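Local coordinates for protein packaging enzyme P4 (Pseudomonas phage phi6, PDB 4BLO) that hydrolyses nucleoside triphosphates as a hexameric RecA-like packaging motor, probably to drive viral RNA into the phage capsid, at residues L[148-153]-L[188-193]. Sequence-based numbering, arbitrary orientation.
Sequences WGEVAE and SVRPLL
Pro191 lays its CG over one face of the Trp148 indole, 3.6 Å from the centroid of the five-membered ring and 14° off the ring normal, a CH-pi contact. The same CG lies 3.6 Å from the CA of Gly149, which has a positive phi. With CG anti to the backbone N (chi1 -165°), the Trp148 indole reaches along the start of helix 190-193, and its CH2 comes to 4.0 Å from Leu192 CB.

Beside this apolar face, Arg190 forms a side-on salt bridge to Glu150, two nitrogens donating to one oxygen. Both NE (2.9 Å) and NH2 (3.1 Å) of Arg190 donate to Glu150 OE2. This one oxygen lies near the guanidinium plane, whereas the carboxylate is turned 70° from it. Ser188 N donates to Trp148 O at 2.8 Å, on a lone pair in the carbonyl plane.

That bond continues the pairing of parallel strands 144-147 and 184-187 in the RecA-like P-loop NTPase core, just where the two strands leave the sheet. The side chain of Glu150 comes within about 4 Å of the bound calcium ion, while Glu153 farther along the loop touches ADP. Trp148 NE1 is fixed by Ser165 O, and Leu167 and Met170 of helix 167-179 pack on the indole. Ile97 of a neighbouring subunit packs on both Trp148 and Leu192.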
loop_
_atom_site.group_PDB
_atom_site.type_symbol
_atom_site.label_atom_id
_atom_site.label_comp_id
_atom_site.label_asym_id
_atom_site.label_seq_id
_atom_site.Cartn_x
_atom_site.Cartn_y
_atom_site.Cartn_z
ATOM N N TRP L 148 -0.859 -2.998 -30.705
ATOM C CA TRP L 148 -0.874 -2.110 -29.549
ATOM C C TRP L 148 0.242 -2.500 -28.563
ATOM O O TRP L 148 0.384 -3.677 -28.227
ATOM C CB TRP L 148 -2.271 -2.209 -28.910
ATOM C CG TRP L 148 -2.648 -1.145 -27.931
ATOM C CD1 TRP L 148 -2.359 0.190 -27.999
ATOM C CD2 TRP L 148 -3.513 -1.311 -26.796
ATOM N NE1 TRP L 148 -2.928 0.849 -26.932
ATOM C CE2 TRP L 148 -3.649 -0.046 -26.182
ATOM C CE3 TRP L 148 -4.156 -2.422 -26.212
ATOM C CZ2 TRP L 148 -4.411 0.146 -25.026
ATOM C CZ3 TRP L 148 -4.897 -2.230 -25.054
ATOM C CH2 TRP L 148 -5.006 -0.964 -24.464
ATOM N N GLY L 149 1.041 -1.510 -28.152
ATOM C CA GLY L 149 2.120 -1.654 -27.175
ATOM C C GLY L 149 3.098 -2.787 -27.412
ATOM O O GLY L 149 3.513 -3.470 -26.469
ATOM N N GLU L 150 3.477 -2.969 -28.682
ATOM C CA GLU L 150 4.403 -3.982 -29.161
ATOM C C GLU L 150 5.561 -3.311 -29.852
ATOM O O GLU L 150 5.348 -2.275 -30.481
ATOM C CB GLU L 150 3.647 -4.897 -30.119
ATOM C CG GLU L 150 2.807 -5.941 -29.404
ATOM C CD GLU L 150 3.592 -6.760 -28.396
ATOM O OE1 GLU L 150 4.547 -7.459 -28.809
ATOM O OE2 GLU L 150 3.314 -6.628 -27.181
ATOM N N VAL L 151 6.790 -3.856 -29.743
ATOM C CA VAL L 151 7.962 -3.229 -30.396
ATOM C C VAL L 151 7.914 -3.486 -31.949
ATOM O O VAL L 151 7.089 -4.284 -32.411
ATOM C CB VAL L 151 9.285 -3.681 -29.724
ATOM C CG1 VAL L 151 9.835 -4.968 -30.326
ATOM C CG2 VAL L 151 10.320 -2.583 -29.748
ATOM N N ALA L 152 8.747 -2.768 -32.742
ATOM C CA ALA L 152 8.793 -2.889 -34.208
ATOM C C ALA L 152 9.128 -4.315 -34.650
ATOM O O ALA L 152 10.224 -4.818 -34.385
ATOM C CB ALA L 152 9.793 -1.910 -34.796
ATOM N N GLU L 153 8.139 -4.972 -35.295
ATOM C CA GLU L 153 8.233 -6.341 -35.810
ATOM C C GLU L 153 7.786 -6.385 -37.273
ATOM O O GLU L 153 7.317 -5.372 -37.798
ATOM C CB GLU L 153 7.396 -7.301 -34.956
ATOM C CG GLU L 153 7.874 -7.453 -33.525
ATOM C CD GLU L 153 7.311 -8.661 -32.814
ATOM O OE1 GLU L 153 7.867 -9.768 -33.003
ATOM O OE2 GLU L 153 6.311 -8.510 -32.073
ATOM N N SER L 188 -0.611 -6.166 -28.989
ATOM C CA SER L 188 -0.919 -6.821 -27.712
ATOM C C SER L 188 -1.996 -6.110 -26.939
ATOM O O SER L 188 -2.427 -5.019 -27.316
ATOM C CB SER L 188 0.339 -6.790 -26.842
ATOM O OG SER L 188 0.517 -7.953 -26.059
ATOM N N VAL L 189 -2.357 -6.696 -25.789
ATOM C CA VAL L 189 -3.265 -6.130 -24.801
ATOM C C VAL L 189 -2.397 -5.650 -23.567
ATOM O O VAL L 189 -2.936 -5.011 -22.663
ATOM C CB VAL L 189 -4.424 -7.114 -24.451
ATOM C CG1 VAL L 189 -4.097 -8.018 -23.262
ATOM C CG2 VAL L 189 -5.731 -6.370 -24.241
ATOM N N ARG L 190 -1.046 -5.906 -23.592
ATOM C CA ARG L 190 -0.034 -5.487 -22.586
ATOM C C ARG L 190 -0.198 -4.025 -22.102
ATOM O O ARG L 190 -0.105 -3.847 -20.895
ATOM C CB ARG L 190 1.400 -5.639 -23.111
ATOM C CG ARG L 190 2.024 -7.024 -23.002
ATOM C CD ARG L 190 3.557 -6.948 -23.118
ATOM N NE ARG L 190 4.036 -6.312 -24.354
ATOM C CZ ARG L 190 5.162 -5.609 -24.462
ATOM N NH1 ARG L 190 5.959 -5.449 -23.409
ATOM N NH2 ARG L 190 5.510 -5.078 -25.623
ATOM N N PRO L 191 -0.435 -2.976 -22.959
ATOM C CA PRO L 191 -0.615 -1.605 -22.415
ATOM C C PRO L 191 -1.639 -1.512 -21.264
ATOM O O PRO L 191 -1.441 -0.746 -20.311
ATOM C CB PRO L 191 -1.115 -0.809 -23.631
ATOM C CG PRO L 191 -0.624 -1.543 -24.806
ATOM C CD PRO L 191 -0.563 -2.977 -24.439
ATOM N N LEU L 192 -2.723 -2.307 -21.366
ATOM C CA LEU L 192 -3.794 -2.417 -20.382
ATOM C C LEU L 192 -3.324 -3.240 -19.170
ATOM O O LEU L 192 -3.468 -2.785 -18.040
ATOM C CB LEU L 192 -5.013 -3.095 -21.053
ATOM C CG LEU L 192 -6.438 -2.847 -20.525
ATOM C CD1 LEU L 192 -7.403 -3.830 -21.136
ATOM C CD2 LEU L 192 -6.535 -2.965 -19.019
ATOM N N LEU L 193 -2.769 -4.442 -19.411
ATOM C CA LEU L 193 -2.322 -5.389 -18.385
ATOM C C LEU L 193 -1.227 -4.841 -17.469
ATOM O O LEU L 193 -1.233 -5.107 -16.259
ATOM C CB LEU L 193 -1.816 -6.667 -19.070
ATOM C CG LEU L 193 -2.721 -7.898 -18.979
ATOM C CD1 LEU L 193 -4.044 -7.685 -19.733
ATOM C CD2 LEU L 193 -2.018 -9.139 -19.532
#